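Local coordinates for stringent starvation protein A homolog (Haemophilus influenzae, PDB 3LYK) that probably binds the RNA polymerase holoenzyme in an equimolar complex, but not the core enzyme, and belongs to the glutathione S-transferase superfamily, at residues P56-R61 against E73-R78. Residues are numbered along the deposited sequence; the frame is centred on the assembly and turned at random.
Sequences PTLVDR and EYLDER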
# COMPACT_ATOMS: atom_id res chain seq x y z
N PRO B 56 -11.83 4.48 -6.11
CA PRO B 56 -11.88 5.95 -6.21
C PRO B 56 -10.69 6.51 -7.00
O PRO B 56 -9.57 6.01 -6.88
CB PRO B 56 -11.79 6.40 -4.75
CG PRO B 56 -11.09 5.25 -4.07
CD PRO B 56 -11.61 4.02 -4.73
N THR B 57 -10.96 7.56 -7.78
CA THR B 57 -9.95 8.36 -8.42
C THR B 57 -10.23 9.82 -8.02
O THR B 57 -11.38 10.30 -8.18
CB THR B 57 -10.02 8.23 -9.95
OG1 THR B 57 -9.63 6.91 -10.33
CG2 THR B 57 -9.11 9.20 -10.63
N LEU B 58 -9.23 10.48 -7.44
CA LEU B 58 -9.34 11.86 -6.96
C LEU B 58 -8.56 12.69 -7.92
O LEU B 58 -7.43 12.33 -8.25
CB LEU B 58 -8.73 12.03 -5.55
CG LEU B 58 -8.78 13.45 -4.95
CD1 LEU B 58 -10.26 13.76 -4.67
CD2 LEU B 58 -7.93 13.47 -3.65
N VAL B 59 -9.16 13.78 -8.41
CA VAL B 59 -8.56 14.64 -9.42
C VAL B 59 -8.56 16.03 -8.84
O VAL B 59 -9.60 16.58 -8.48
CB VAL B 59 -9.36 14.65 -10.73
CG1 VAL B 59 -8.72 15.60 -11.74
CG2 VAL B 59 -9.44 13.24 -11.32
N ASP B 60 -7.37 16.61 -8.76
CA ASP B 60 -7.23 17.98 -8.31
C ASP B 60 -6.44 18.73 -9.33
O ASP B 60 -5.23 18.56 -9.40
CB ASP B 60 -6.48 18.05 -7.00
CG ASP B 60 -6.45 19.47 -6.42
OD1 ASP B 60 -6.61 20.47 -7.20
OD2 ASP B 60 -6.28 19.59 -5.19
N ARG B 61 -7.12 19.57 -10.10
CA ARG B 61 -6.50 20.30 -11.19
C ARG B 61 -5.79 19.30 -12.07
O ARG B 61 -6.45 18.48 -12.70
CB ARG B 61 -5.53 21.38 -10.68
CG ARG B 61 -6.22 22.66 -10.13
CD ARG B 61 -5.21 23.52 -9.40
NE ARG B 61 -4.14 24.01 -10.29
CZ ARG B 61 -3.78 25.29 -10.44
NH1 ARG B 61 -2.80 25.60 -11.28
NH2 ARG B 61 -4.38 26.27 -9.75
N GLU B 73 -3.65 8.96 2.53
CA GLU B 73 -2.41 9.52 3.06
C GLU B 73 -2.11 10.86 2.45
O GLU B 73 -1.69 11.75 3.15
CB GLU B 73 -1.23 8.54 2.94
CG GLU B 73 -1.36 7.39 4.01
CD GLU B 73 0.02 6.83 4.50
OE1 GLU B 73 0.93 7.66 4.83
OE2 GLU B 73 0.15 5.57 4.55
N TYR B 74 -2.34 11.03 1.15
CA TYR B 74 -2.25 12.35 0.55
C TYR B 74 -3.11 13.41 1.28
O TYR B 74 -2.66 14.55 1.56
CB TYR B 74 -2.65 12.26 -0.93
CG TYR B 74 -2.90 13.62 -1.59
CD1 TYR B 74 -1.84 14.49 -1.88
CD2 TYR B 74 -4.21 14.04 -1.90
CE1 TYR B 74 -2.06 15.77 -2.47
CE2 TYR B 74 -4.43 15.29 -2.48
CZ TYR B 74 -3.36 16.14 -2.77
OH TYR B 74 -3.57 17.36 -3.36
N LEU B 75 -4.35 13.05 1.59
CA LEU B 75 -5.26 14.04 2.23
C LEU B 75 -4.77 14.33 3.65
O LEU B 75 -4.78 15.50 4.07
CB LEU B 75 -6.70 13.52 2.25
CG LEU B 75 -7.36 13.43 0.88
CD1 LEU B 75 -8.68 12.63 0.90
CD2 LEU B 75 -7.58 14.85 0.26
N ASP B 76 -4.36 13.30 4.39
CA ASP B 76 -3.87 13.51 5.73
C ASP B 76 -2.60 14.38 5.75
O ASP B 76 -2.43 15.20 6.68
CB ASP B 76 -3.57 12.18 6.44
CG ASP B 76 -3.45 12.34 7.96
OD1 ASP B 76 -4.41 12.88 8.60
OD2 ASP B 76 -2.39 11.92 8.55
N GLU B 77 -1.70 14.19 4.77
CA GLU B 77 -0.49 15.03 4.66
C GLU B 77 -0.80 16.45 4.17
O GLU B 77 -0.26 17.42 4.68
CB GLU B 77 0.59 14.36 3.76
CG GLU B 77 1.11 13.03 4.35
CD GLU B 77 2.04 12.22 3.40
OE1 GLU B 77 2.33 12.65 2.25
OE2 GLU B 77 2.48 11.13 3.82
N ARG B 78 -1.66 16.59 3.18
CA ARG B 78 -1.95 17.93 2.70
C ARG B 78 -2.81 18.76 3.69
O ARG B 78 -2.57 19.96 3.86
CB ARG B 78 -2.66 17.88 1.37
CG ARG B 78 -2.96 19.30 0.83
CD ARG B 78 -3.28 19.23 -0.64
NE ARG B 78 -3.85 20.49 -1.12
CZ ARG B 78 -4.72 20.60 -2.13
NH1 ARG B 78 -5.19 21.81 -2.48
NH2 ARG B 78 -5.16 19.52 -2.80
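In the thioredoxin-like N-terminal domain of this GST-superfamily protein, strand 57-60, which follows the cis-proline Pro56, packs one face against the C-terminal half of helix 68-78. The axes of strand 57-60 and helix residues 73-78 come within 12.1 Å of each other, and side chains bridge that gap. Leu58 reaches over from the strand: the Leu58 and Tyr74 side chains cross at about a right angle, with Leu58 CD2 4.1 Å from Tyr74 CE2 and 4.2 Å from Leu75 CD2. Met7, Leu63 and Leu65 of the sheet and Leu25 of helix 16-27 continue this apolar layer. Two residues along the strand, the filling turns polar. Arg78 leaves the helix with CG trans to its backbone N (chi1 -179°) and stays extended as far as NE, which carries the guanidinium across to Asp60. Arg78 NH2 donates to Asp60 OD2 at 2.6 Å, close to the line of the carboxylate C-O bond, the planes of the two groups being 32° apart. Arg78 NH2 also donates to Tyr74 OH at 2.7 Å, less straight (133°), the phenol oxygen tilted out of the guanidinium plane. One nitrogen thus ties together a buried carboxylate and a buried phenol, and the positive charge beside Asp60 would be expected to keep that acid ionised.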